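HcgC (Methanococcus maripaludis S2, PDB 5O4H) binds S-adenosyl-L-homocysteine and probably acts as an S-adenosylmethionine-dependent methyltransferase in the biosynthesis of the FeGP cofactor. Local coordinates at residues C[16-21]-C[225-230]; C[50-55]-C[175-180]; C[74-79]-C[216-221]; C[109-114]-C[131-136]. One frame throughout, in Å; residues are numbered along the deposited sequence. Where two conformers were deposited one is given.

Contact 2 (50-55 with 175-180) lies near the centre of the chain and touches the other three; its centre is about 15 Å from that of contact 1, 14 Å from contact 3 and 11 Å from contact 4. Along the chain, contact 1 spans all the others, contact 4 falls within the span of contact 2, and contacts 2 and 3 cross. Contact 4 pairs two adjacent parallel strands of the seven-stranded Rossmann-like sheet, whereas contact 1 ties the start of helix 18-37 to the loop leading into 230-234, the central strand of the small antiparallel sheet. Contacts 2, 3 and 4 all touch S-adenosyl-L-homocysteine, so its site is assembled from segments distant in sequence.

Contact 1 (C[16-21]-C[225-230]); sequences IKIKDI and LNMSAI
Lys17 and Ser228 form a single beta bridge, their CA atoms 4.2 Å apart, and three backbone hydrogen bonds join the two segments: Ala229 N donates to Ile16 O; Ile18 N donates to Met227 O; Lys19 N donates to Leu225 O. The site is the N-terminus of helix 18-37, with Lys17 at the N-cap. The first amides of a helix have no preceding turn to bond to, and the carbonyls of Met227 and Leu225 fill that role here. Asn226 centres an inverse gamma turn between the residues that supply these carbonyls. Lys17 N finds its own acceptor in Asp20 OD2 at 2.9 Å, almost straight at 172°. Ile18 suits the inner side of the helix start: its CG2 branch packs on Leu225 CD2 at 3.7 Å, while CD1 lies alongside Met227 CG. Ile21 CD1 reaches the small Ala229 CB at 4.0 Å, and Ile21 also packs on helices 177-193 and 239-251. Two lysines, extended beyond CG, run alongside Asn226 and converge on its OD1. Lys17 NZ meets Asn226 OD1 in the carbonyl plane at 2.9 Å, and Lys19 NZ adds a weak bond to that oxygen at 3.0 Å.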
# COMPACT_ATOMS: atom_id res chain seq x y z
N ILE C 16 -14.25 11.01 -16.33
CA ILE C 16 -15.15 10.67 -15.22
C ILE C 16 -15.05 11.79 -14.21
O ILE C 16 -13.95 12.15 -13.79
CB ILE C 16 -14.76 9.30 -14.58
CG1 ILE C 16 -15.20 8.16 -15.48
CG2 ILE C 16 -15.34 9.12 -13.17
CD1 ILE C 16 -14.44 6.84 -15.27
N LYS C 17 -16.19 12.34 -13.82
CA LYS C 17 -16.27 13.42 -12.86
C LYS C 17 -16.66 12.87 -11.52
O LYS C 17 -17.16 11.76 -11.43
CB LYS C 17 -17.32 14.44 -13.30
CG LYS C 17 -16.95 15.12 -14.61
CD LYS C 17 -18.04 16.04 -14.99
CE LYS C 17 -17.77 16.86 -16.22
NZ LYS C 17 -18.94 17.71 -16.54
N ILE C 18 -16.46 13.64 -10.47
CA ILE C 18 -16.83 13.19 -9.12
C ILE C 18 -18.32 12.84 -9.10
O ILE C 18 -18.70 11.82 -8.55
CB ILE C 18 -16.46 14.22 -8.03
CG1 ILE C 18 -14.96 14.59 -8.07
CG2 ILE C 18 -16.85 13.71 -6.63
CD1 ILE C 18 -14.67 15.85 -7.39
N LYS C 19 -19.17 13.67 -9.69
CA LYS C 19 -20.62 13.42 -9.72
C LYS C 19 -20.98 12.09 -10.36
O LYS C 19 -21.97 11.48 -9.97
CB LYS C 19 -21.38 14.56 -10.42
CG LYS C 19 -21.06 14.77 -11.89
CD LYS C 19 -21.93 15.84 -12.52
CE LYS C 19 -21.55 16.03 -13.97
NZ LYS C 19 -22.31 17.11 -14.65
N ASP C 20 -20.20 11.64 -11.35
CA ASP C 20 -20.47 10.36 -12.04
C ASP C 20 -20.25 9.19 -11.07
O ASP C 20 -20.98 8.20 -11.12
CB ASP C 20 -19.54 10.19 -13.24
CG ASP C 20 -19.71 11.27 -14.30
OD1 ASP C 20 -20.82 11.80 -14.43
OD2 ASP C 20 -18.71 11.59 -14.99
N ILE C 21 -19.24 9.32 -10.21
CA ILE C 21 -18.92 8.29 -9.22
C ILE C 21 -20.04 8.29 -8.19
O ILE C 21 -20.54 7.25 -7.81
CB ILE C 21 -17.52 8.48 -8.58
CG1 ILE C 21 -16.42 8.62 -9.66
CG2 ILE C 21 -17.22 7.28 -7.67
CD1 ILE C 21 -15.06 8.83 -9.12
N LEU C 225 -18.99 18.84 -7.28
CA LEU C 225 -18.97 17.47 -7.80
C LEU C 225 -18.82 17.47 -9.31
O LEU C 225 -18.45 16.46 -9.90
CB LEU C 225 -20.26 16.72 -7.47
CG LEU C 225 -20.63 16.57 -6.00
CD1 LEU C 225 -21.91 15.80 -5.89
CD2 LEU C 225 -19.53 15.89 -5.19
N ASN C 226 -19.11 18.59 -9.94
CA ASN C 226 -19.03 18.74 -11.37
C ASN C 226 -17.61 19.08 -11.83
O ASN C 226 -17.37 20.14 -12.41
CB ASN C 226 -20.05 19.79 -11.84
CG ASN C 226 -20.44 19.65 -13.27
OD1 ASN C 226 -19.89 18.84 -14.02
ND2 ASN C 226 -21.43 20.41 -13.67
N MET C 227 -16.67 18.19 -11.56
CA MET C 227 -15.28 18.36 -11.97
C MET C 227 -14.59 17.01 -12.03
O MET C 227 -15.03 16.06 -11.39
CB MET C 227 -14.51 19.36 -11.12
CG MET C 227 -14.01 18.82 -9.82
SD MET C 227 -13.34 20.18 -8.85
CE MET C 227 -11.96 20.70 -9.91
N SER C 228 -13.52 16.92 -12.82
CA SER C 228 -12.76 15.69 -13.00
C SER C 228 -12.36 15.11 -11.71
O SER C 228 -11.93 15.84 -10.80
CB SER C 228 -11.49 15.93 -13.82
OG SER C 228 -11.89 16.29 -15.13
N ALA C 229 -12.48 13.79 -11.60
CA ALA C 229 -12.08 13.11 -10.38
C ALA C 229 -10.57 13.17 -10.17
O ALA C 229 -10.11 13.33 -9.04
CB ALA C 229 -12.53 11.67 -10.43
N ILE C 230 -9.78 13.04 -11.24
CA ILE C 230 -8.32 13.03 -11.17
C ILE C 230 -7.67 13.78 -12.30
O ILE C 230 -8.16 13.77 -13.43
CB ILE C 230 -7.87 11.53 -11.28
CG1 ILE C 230 -8.36 10.71 -10.06
CG2 ILE C 230 -6.31 11.37 -11.41
CD1 ILE C 230 -8.14 9.22 -10.14

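Contact 2 (C[50-55]-C[175-180]); sequences AYLSGS and SGTMTL. With SAH (S-adenosyl-L-homocysteine), chain Q.
The peptide bond between Tyr51 and Leu52 is cis, and Leu52, just beyond it, packs across on Thr177 while its amide binds the ligand. This turn links strand 42-48 to helix 54-61 of the Rossmann-like fold, and it faces the N-terminus of helix 177-193, with the carboxylate of S-adenosyl-L-homocysteine (SAH) between them. Two successive amides of the turn grip one carboxylate oxygen: Leu52 N lies 2.9 Å from SAH OXT, and Ser53 N 3.2 Å from the same atom. From the facing helix, Thr177 N bonds the other oxygen, SAH O, at 2.9 Å and 161°. Gly176 is the N-cap, so this amide belongs to the first turn, where N-H groups not used within the helix, and probably the helix dipole, would favour an anion. Thr177 suits the place twice over. Its OG1 sits within bonding distance of both carboxylate oxygens, though which of them takes its proton is not settled, and it also receives Lys29 NZ. Its CG2, anti to the backbone N, leans instead on Leu52 CD2 at 3.8 Å, a methyl against a methyl. Next to the cis bond, Leu52 CB lies over the centre of the Tyr51 ring, 3.8 Å above its plane. Phe213 meets that ring edge-to-face. Met178, modelled in two conformers, borders Tyr51 and Leu52, but its very short approaches are doubtful. On the sugar side, Tyr51 N donates to SAH O3' at 3.3 Å, with an N-H...O angle of 155°.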
# COMPACT_ATOMS: atom_id res chain seq x y z
N ALA C 50 -31.53 12.88 3.98
CA ALA C 50 -31.52 13.35 2.60
C ALA C 50 -30.15 13.28 1.94
O ALA C 50 -30.06 12.99 0.76
CB ALA C 50 -32.04 14.77 2.54
N TYR C 51 -29.08 13.57 2.68
CA TYR C 51 -27.73 13.54 2.15
C TYR C 51 -27.15 12.15 2.38
O TYR C 51 -27.29 11.65 3.49
CB TYR C 51 -26.88 14.62 2.81
CG TYR C 51 -25.39 14.52 2.55
CD1 TYR C 51 -24.57 13.74 3.35
CD2 TYR C 51 -24.80 15.25 1.53
CE1 TYR C 51 -23.20 13.66 3.13
CE2 TYR C 51 -23.43 15.17 1.29
CZ TYR C 51 -22.63 14.39 2.11
OH TYR C 51 -21.29 14.33 1.88
N LEU C 52 -26.46 11.51 1.43
CA LEU C 52 -26.22 11.93 0.05
C LEU C 52 -27.11 11.08 -0.86
O LEU C 52 -27.66 11.59 -1.83
CB LEU C 52 -24.74 11.75 -0.31
CG LEU C 52 -24.30 12.19 -1.71
CD1 LEU C 52 -24.86 13.53 -2.09
CD2 LEU C 52 -22.79 12.21 -1.81
N SER C 53 -27.27 9.79 -0.57
CA SER C 53 -28.10 8.89 -1.38
C SER C 53 -29.60 9.03 -1.16
O SER C 53 -30.38 8.56 -1.99
CB SER C 53 -27.71 7.43 -1.14
OG SER C 53 -27.43 7.25 0.26
N GLY C 54 -30.00 9.62 -0.05
CA GLY C 54 -31.42 9.78 0.28
C GLY C 54 -32.27 10.42 -0.77
O GLY C 54 -33.39 9.97 -1.03
N SER C 55 -31.75 11.48 -1.39
CA SER C 55 -32.49 12.20 -2.43
C SER C 55 -32.89 11.28 -3.59
O SER C 55 -34.08 11.24 -3.95
CB SER C 55 -31.66 13.37 -2.95
OG SER C 55 -32.39 14.08 -3.94
N SER C 175 -19.80 2.70 4.70
CA SER C 175 -20.60 2.45 3.50
C SER C 175 -21.15 3.79 2.99
O SER C 175 -21.93 3.79 2.03
CB SER C 175 -21.76 1.55 3.85
OG SER C 175 -22.53 2.21 4.84
N GLY C 176 -20.79 4.91 3.62
CA GLY C 176 -21.25 6.23 3.23
C GLY C 176 -20.90 6.53 1.80
O GLY C 176 -19.79 6.27 1.35
N THR C 177 -21.86 7.07 1.05
CA THR C 177 -21.63 7.38 -0.37
C THR C 177 -20.37 8.18 -0.62
O THR C 177 -19.56 7.80 -1.45
CB THR C 177 -22.85 8.11 -0.92
OG1 THR C 177 -23.99 7.32 -0.68
CG2 THR C 177 -22.74 8.43 -2.41
N MET C 178 -20.20 9.29 0.08
CA MET C 178 -18.99 10.13 -0.16
C MET C 178 -17.71 9.44 0.29
O MET C 178 -16.71 9.66 -0.38
CB MET C 178 -19.03 11.58 0.39
CG MET C 178 -19.69 12.68 -0.52
SD MET C 178 -19.65 12.80 -2.38
CE MET C 178 -17.99 13.16 -2.68
N THR C 179 -17.70 8.60 1.36
CA THR C 179 -16.49 7.87 1.80
C THR C 179 -16.11 6.90 0.67
O THR C 179 -14.93 6.78 0.33
CB THR C 179 -16.75 6.98 3.06
OG1 THR C 179 -16.95 7.82 4.17
CG2 THR C 179 -15.58 6.01 3.42
N LEU C 180 -17.11 6.23 0.11
CA LEU C 180 -16.86 5.27 -0.98
C LEU C 180 -16.29 5.98 -2.20
O LEU C 180 -15.38 5.48 -2.84
CB LEU C 180 -18.11 4.49 -1.35
CG LEU C 180 -18.63 3.52 -0.30
CD1 LEU C 180 -19.98 3.01 -0.67
CD2 LEU C 180 -17.72 2.34 -0.13
N SAH Q . -26.05 7.12 4.57
CA SAH Q . -25.86 8.38 3.78
CB SAH Q . -25.06 9.38 4.64
CG SAH Q . -25.89 9.81 5.84
SD SAH Q . -25.33 11.33 6.53
C SAH Q . -25.08 8.13 2.51
O SAH Q . -24.46 7.04 2.36
OXT SAH Q . -25.05 9.01 1.62
C5' SAH Q . -26.61 11.65 7.71
C4' SAH Q . -27.83 12.30 7.01
O4' SAH Q . -28.96 12.15 7.87
C3' SAH Q . -27.64 13.81 6.89
O3' SAH Q . -28.52 14.27 5.85
C2' SAH Q . -28.14 14.31 8.25
O2' SAH Q . -28.59 15.66 8.25
C1' SAH Q . -29.34 13.40 8.47
N9 SAH Q . -29.66 13.10 9.88
C8 SAH Q . -28.81 12.90 10.91
N7 SAH Q . -29.52 12.61 12.03
C5 SAH Q . -30.82 12.59 11.71
C6 SAH Q . -32.09 12.32 12.42
N6 SAH Q . -32.07 12.02 13.73
N1 SAH Q . -33.25 12.39 11.71
C2 SAH Q . -33.28 12.70 10.39
N3 SAH Q . -32.15 12.95 9.69
C4 SAH Q . -30.92 12.91 10.29

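Contact 3 (C[74-79]-C[216-221]); sequences QPHLKD and KNVKKF. With SAH (S-adenosyl-L-homocysteine), chain Q.
Lys216 lays its aliphatic stem over one face of the His76 imidazole: CB stands 3.8 Å from the ring centroid and only 13° off the normal, a CH-pi contact, and CG follows over CE1 at 3.7 Å. The opposite face rests on Leu77 CG, offset toward the rim, so the ring is held between two aliphatic groups. His76 CG stands between its backbone N and carbonyl carbon (chi1 81°), a setting that swings the ring toward helix 208-214, where NE2 is hydrogen-bonded to Val212 O. Lysine suits the opposing place because its long stem covers the ring while NZ, turned aside by the bend at chi4 (61°), bonds Phe213 O. A serine in place of His76 would probably uncover the stem of Lys216, open a gap beside Leu77 and leave Val212 O without this partner. Val218 fills the next position: CG2 packs on Leu77 CD2 at 4.0 Å and its CB faces Asp79 CB at 3.9 Å. A water bridges the two segments, donating to Asp79 OD2 at 2.7 Å and to Lys216 O while accepting from Val218 N. Leu77 CD1 also reaches O3' of S-adenosyl-L-homocysteine at 3.3 Å. The contact thus sets the 3-10 turn that follows strand 65-72 against the junction between helices 208-214 and 218-225, with Leu77 packed on the first of them and on Tyr51.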
# COMPACT_ATOMS: atom_id res chain seq x y z
N GLN C 74 -31.71 18.63 9.30
CA GLN C 74 -31.25 19.90 8.75
C GLN C 74 -32.29 20.43 7.76
O GLN C 74 -32.41 19.89 6.67
CB GLN C 74 -29.92 19.72 8.01
CG GLN C 74 -28.77 19.20 8.86
CD GLN C 74 -28.12 20.22 9.75
OE1 GLN C 74 -28.32 21.44 9.61
NE2 GLN C 74 -27.29 19.75 10.66
N PRO C 75 -33.06 21.48 8.09
CA PRO C 75 -34.05 21.98 7.13
C PRO C 75 -33.53 22.41 5.75
O PRO C 75 -34.25 22.26 4.76
CB PRO C 75 -34.71 23.17 7.85
CG PRO C 75 -34.34 23.04 9.25
CD PRO C 75 -33.08 22.27 9.34
N HIS C 76 -32.29 22.95 5.67
CA HIS C 76 -31.73 23.40 4.40
C HIS C 76 -31.51 22.24 3.39
O HIS C 76 -31.36 22.49 2.19
CB HIS C 76 -30.44 24.20 4.60
CG HIS C 76 -29.23 23.35 4.81
ND1 HIS C 76 -28.96 22.77 6.03
CD2 HIS C 76 -28.26 23.00 3.94
CE1 HIS C 76 -27.84 22.08 5.86
NE2 HIS C 76 -27.39 22.19 4.63
N LEU C 77 -31.52 20.98 3.87
CA LEU C 77 -31.35 19.84 2.97
C LEU C 77 -32.55 19.63 2.05
O LEU C 77 -32.49 18.74 1.21
CB LEU C 77 -30.92 18.59 3.71
CG LEU C 77 -29.46 18.64 4.17
CD1 LEU C 77 -29.09 17.40 4.86
CD2 LEU C 77 -28.50 18.85 2.99
N LYS C 78 -33.62 20.44 2.15
CA LYS C 78 -34.75 20.32 1.24
C LYS C 78 -34.17 20.66 -0.16
O LYS C 78 -34.67 20.14 -1.15
CB LYS C 78 -35.85 21.34 1.58
CG LYS C 78 -37.09 21.18 0.71
CD LYS C 78 -38.26 22.06 1.15
CE LYS C 78 -39.41 21.92 0.18
NZ LYS C 78 -40.67 22.46 0.73
N ASP C 79 -33.11 21.50 -0.22
CA ASP C 79 -32.41 21.92 -1.44
C ASP C 79 -31.74 20.76 -2.21
O ASP C 79 -31.46 20.92 -3.38
CB ASP C 79 -31.32 22.97 -1.11
CG ASP C 79 -31.83 24.25 -0.48
OD1 ASP C 79 -33.04 24.56 -0.63
OD2 ASP C 79 -31.02 24.95 0.18
N LYS C 216 -23.80 25.25 4.50
CA LYS C 216 -25.22 25.05 4.20
C LYS C 216 -25.51 25.49 2.78
O LYS C 216 -26.48 26.21 2.53
CB LYS C 216 -26.09 25.76 5.25
CG LYS C 216 -25.89 25.16 6.63
CD LYS C 216 -26.72 25.82 7.69
CE LYS C 216 -26.95 24.93 8.90
NZ LYS C 216 -25.68 24.55 9.57
N ASN C 217 -24.64 25.04 1.86
CA ASN C 217 -24.72 25.38 0.46
C ASN C 217 -24.78 24.16 -0.43
O ASN C 217 -23.77 23.71 -0.94
CB ASN C 217 -23.55 26.30 0.11
CG ASN C 217 -23.78 27.10 -1.12
OD1 ASN C 217 -24.55 26.71 -2.00
ND2 ASN C 217 -23.05 28.21 -1.26
N VAL C 218 -25.98 23.64 -0.65
CA VAL C 218 -26.16 22.47 -1.51
C VAL C 218 -25.78 22.80 -2.97
O VAL C 218 -25.15 21.98 -3.62
CB VAL C 218 -27.61 21.94 -1.41
CG1 VAL C 218 -27.86 20.83 -2.43
CG2 VAL C 218 -27.92 21.45 0.01
N LYS C 219 -26.15 23.98 -3.48
CA LYS C 219 -25.82 24.34 -4.86
C LYS C 219 -24.31 24.34 -5.10
O LYS C 219 -23.85 23.79 -6.10
CB LYS C 219 -26.39 25.72 -5.24
CG LYS C 219 -27.89 25.74 -5.39
CD LYS C 219 -28.41 27.16 -5.53
CE LYS C 219 -29.89 27.18 -5.80
NZ LYS C 219 -30.47 28.54 -5.69
N LYS C 220 -23.54 24.95 -4.19
CA LYS C 220 -22.09 25.01 -4.30
C LYS C 220 -21.53 23.58 -4.23
O LYS C 220 -20.62 23.26 -4.97
CB LYS C 220 -21.49 25.89 -3.19
CG LYS C 220 -19.98 26.09 -3.32
CD LYS C 220 -19.44 26.93 -2.18
CE LYS C 220 -17.93 27.00 -2.21
NZ LYS C 220 -17.32 27.27 -0.88
N PHE C 221 -22.08 22.72 -3.36
CA PHE C 221 -21.63 21.33 -3.25
C PHE C 221 -21.83 20.61 -4.58
O PHE C 221 -20.92 19.96 -5.06
CB PHE C 221 -22.37 20.61 -2.11
CG PHE C 221 -22.34 19.11 -2.16
CD1 PHE C 221 -21.18 18.41 -1.86
CD2 PHE C 221 -23.48 18.38 -2.48
CE1 PHE C 221 -21.15 17.01 -1.91
CE2 PHE C 221 -23.46 17.00 -2.51
CZ PHE C 221 -22.29 16.32 -2.22
N SAH Q . -26.05 7.12 4.57
CA SAH Q . -25.86 8.38 3.78
CB SAH Q . -25.06 9.38 4.64
CG SAH Q . -25.89 9.81 5.84
SD SAH Q . -25.33 11.33 6.53
C SAH Q . -25.08 8.13 2.51
O SAH Q . -24.46 7.04 2.36
OXT SAH Q . -25.05 9.01 1.62
C5' SAH Q . -26.61 11.65 7.71
C4' SAH Q . -27.83 12.30 7.01
O4' SAH Q . -28.96 12.15 7.87
C3' SAH Q . -27.64 13.81 6.89
O3' SAH Q . -28.52 14.27 5.85
C2' SAH Q . -28.14 14.31 8.25
O2' SAH Q . -28.59 15.66 8.25
C1' SAH Q . -29.34 13.40 8.47
N9 SAH Q . -29.66 13.10 9.88
C8 SAH Q . -28.81 12.90 10.91
N7 SAH Q . -29.52 12.61 12.03
C5 SAH Q . -30.82 12.59 11.71
C6 SAH Q . -32.09 12.32 12.42
N6 SAH Q . -32.07 12.02 13.73
N1 SAH Q . -33.25 12.39 11.71
C2 SAH Q . -33.28 12.70 10.39
N3 SAH Q . -32.15 12.95 9.69
C4 SAH Q . -30.92 12.91 10.29
O HOH W 1 -28.36 24.77 0.78

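Contact 4 (C[109-114]-C[131-136]); sequences VIDLTG and LIVEDP. With SAH (S-adenosyl-L-homocysteine), chain Q.
Within the beta-alpha-beta unit of strand 108-111, helix 120-123 and strand 130-134, Val109, Ile110 and Asp111 pair in parallel with Leu131, Ile132 and Val133. The short strand axes lie 4.7 Å apart at 7°, and Ile132 N, Asp111 N and Glu134 N donate to Val109 O, Ile132 O and Asp111 O. Apart from Asp111, whose OD2 lies 3.6 Å from Val133 CG1, the paired residues are branched and aliphatic: Val109 CG1 meets Leu131 CD1 at 3.8 Å; on the other face Ile110 and Ile132 lie side by side. Asp111 makes an Asx turn, its OD1 accepting from Thr113 N at 3.0 Å, above the carboxylate plane, and from Thr113 OG1 at 2.7 Å on the syn lone pair. Its OD2 pairs with Arg153 and takes a water that joins Gly114 N to Glu134 O. An asparagine at Asp111 would probably leave the charge of Arg153 without its mate and the bridging water without this acceptor. Glu134, its OE2 paired with Lys29, brings OE1 to 3.6 Å from Leu112 CD2. The amino N of S-adenosyl-L-homocysteine donates to Leu112 O (2.8 Å) and Glu134 OE1 (2.9 Å), two oxygens that would probably suit a protonated amine.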
# COMPACT_ATOMS: atom_id res chain seq x y z
N VAL C 109 -40.50 2.26 5.94
CA VAL C 109 -39.61 3.17 6.66
C VAL C 109 -38.19 2.83 6.23
O VAL C 109 -37.81 1.67 6.27
CB VAL C 109 -39.75 3.14 8.20
CG1 VAL C 109 -38.69 4.01 8.85
CG2 VAL C 109 -41.15 3.60 8.61
N ILE C 110 -37.40 3.84 5.83
CA ILE C 110 -36.01 3.64 5.43
C ILE C 110 -35.14 4.60 6.20
O ILE C 110 -35.32 5.82 6.09
CB ILE C 110 -35.80 3.78 3.90
CG1 ILE C 110 -36.73 2.82 3.16
CG2 ILE C 110 -34.31 3.52 3.54
CD1 ILE C 110 -36.54 2.77 1.69
N ASP C 111 -34.20 4.08 7.01
CA ASP C 111 -33.30 4.92 7.79
C ASP C 111 -31.92 4.93 7.12
O ASP C 111 -31.25 3.91 7.13
CB ASP C 111 -33.16 4.41 9.24
CG ASP C 111 -32.03 5.12 9.94
OD1 ASP C 111 -31.83 6.32 9.66
OD2 ASP C 111 -31.26 4.45 10.69
N LEU C 112 -31.52 6.07 6.57
CA LEU C 112 -30.22 6.23 5.91
C LEU C 112 -29.30 7.18 6.70
O LEU C 112 -28.30 7.64 6.17
CB LEU C 112 -30.45 6.83 4.53
CG LEU C 112 -31.44 6.11 3.62
CD1 LEU C 112 -31.67 6.91 2.37
CD2 LEU C 112 -30.95 4.74 3.27
N THR C 113 -29.63 7.48 7.96
CA THR C 113 -28.87 8.43 8.76
C THR C 113 -27.53 7.96 9.24
O THR C 113 -26.66 8.80 9.46
CB THR C 113 -29.72 8.93 9.89
OG1 THR C 113 -30.01 7.88 10.79
CG2 THR C 113 -30.98 9.59 9.37
N GLY C 114 -27.32 6.67 9.40
CA GLY C 114 -26.02 6.21 9.83
C GLY C 114 -25.62 6.60 11.24
O GLY C 114 -26.46 6.76 12.13
N LEU C 131 -39.20 -2.31 7.00
CA LEU C 131 -38.25 -1.42 7.62
C LEU C 131 -36.90 -1.75 7.03
O LEU C 131 -36.51 -2.89 7.04
CB LEU C 131 -38.17 -1.57 9.14
CG LEU C 131 -37.00 -0.85 9.82
CD1 LEU C 131 -37.09 0.67 9.66
CD2 LEU C 131 -36.94 -1.21 11.26
N ILE C 132 -36.17 -0.74 6.54
CA ILE C 132 -34.83 -0.92 6.00
C ILE C 132 -33.94 0.06 6.76
O ILE C 132 -34.26 1.24 6.83
CB ILE C 132 -34.67 -0.66 4.47
CG1 ILE C 132 -35.59 -1.58 3.66
CG2 ILE C 132 -33.18 -0.83 4.02
CD1 ILE C 132 -35.67 -1.19 2.22
N VAL C 133 -32.83 -0.42 7.31
CA VAL C 133 -31.91 0.44 8.04
C VAL C 133 -30.57 0.33 7.31
O VAL C 133 -30.11 -0.78 7.09
CB VAL C 133 -31.76 0.06 9.53
CG1 VAL C 133 -30.70 0.91 10.22
CG2 VAL C 133 -33.09 0.21 10.26
N GLU C 134 -29.95 1.45 6.97
CA GLU C 134 -28.65 1.40 6.32
C GLU C 134 -27.60 1.19 7.37
O GLU C 134 -27.55 1.91 8.38
CB GLU C 134 -28.33 2.68 5.53
CG GLU C 134 -27.03 2.59 4.76
CD GLU C 134 -26.76 3.65 3.72
OE1 GLU C 134 -27.42 4.71 3.77
OE2 GLU C 134 -25.82 3.46 2.90
N ASP C 135 -26.74 0.21 7.14
CA ASP C 135 -25.64 -0.11 8.03
C ASP C 135 -24.49 0.80 7.60
O ASP C 135 -23.99 0.66 6.49
CB ASP C 135 -25.26 -1.59 7.87
CG ASP C 135 -24.09 -2.03 8.69
OD1 ASP C 135 -23.57 -1.20 9.47
OD2 ASP C 135 -23.76 -3.24 8.63
N PRO C 136 -24.05 1.75 8.46
CA PRO C 136 -22.94 2.65 8.06
C PRO C 136 -21.57 2.01 8.10
O PRO C 136 -20.61 2.59 7.62
CB PRO C 136 -23.05 3.76 9.09
CG PRO C 136 -23.53 3.07 10.32
CD PRO C 136 -24.52 2.07 9.82
N SAH Q . -26.05 7.12 4.57
CA SAH Q . -25.86 8.38 3.78
CB SAH Q . -25.06 9.38 4.64
CG SAH Q . -25.89 9.81 5.84
SD SAH Q . -25.33 11.33 6.53
C SAH Q . -25.08 8.13 2.51
O SAH Q . -24.46 7.04 2.36
OXT SAH Q . -25.05 9.01 1.62
C5' SAH Q . -26.61 11.65 7.71
C4' SAH Q . -27.83 12.30 7.01
O4' SAH Q . -28.96 12.15 7.87
C3' SAH Q . -27.64 13.81 6.89
O3' SAH Q . -28.52 14.27 5.85
C2' SAH Q . -28.14 14.31 8.25
O2' SAH Q . -28.59 15.66 8.25
C1' SAH Q . -29.34 13.40 8.47
N9 SAH Q . -29.66 13.10 9.88
C8 SAH Q . -28.81 12.90 10.91
N7 SAH Q . -29.52 12.61 12.03
C5 SAH Q . -30.82 12.59 11.71
C6 SAH Q . -32.09 12.32 12.42
N6 SAH Q . -32.07 12.02 13.73
N1 SAH Q . -33.25 12.39 11.71
C2 SAH Q . -33.28 12.70 10.39
N3 SAH Q . -32.15 12.95 9.69
C4 SAH Q . -30.92 12.91 10.29
O HOH W 2 -28.70 4.03 9.58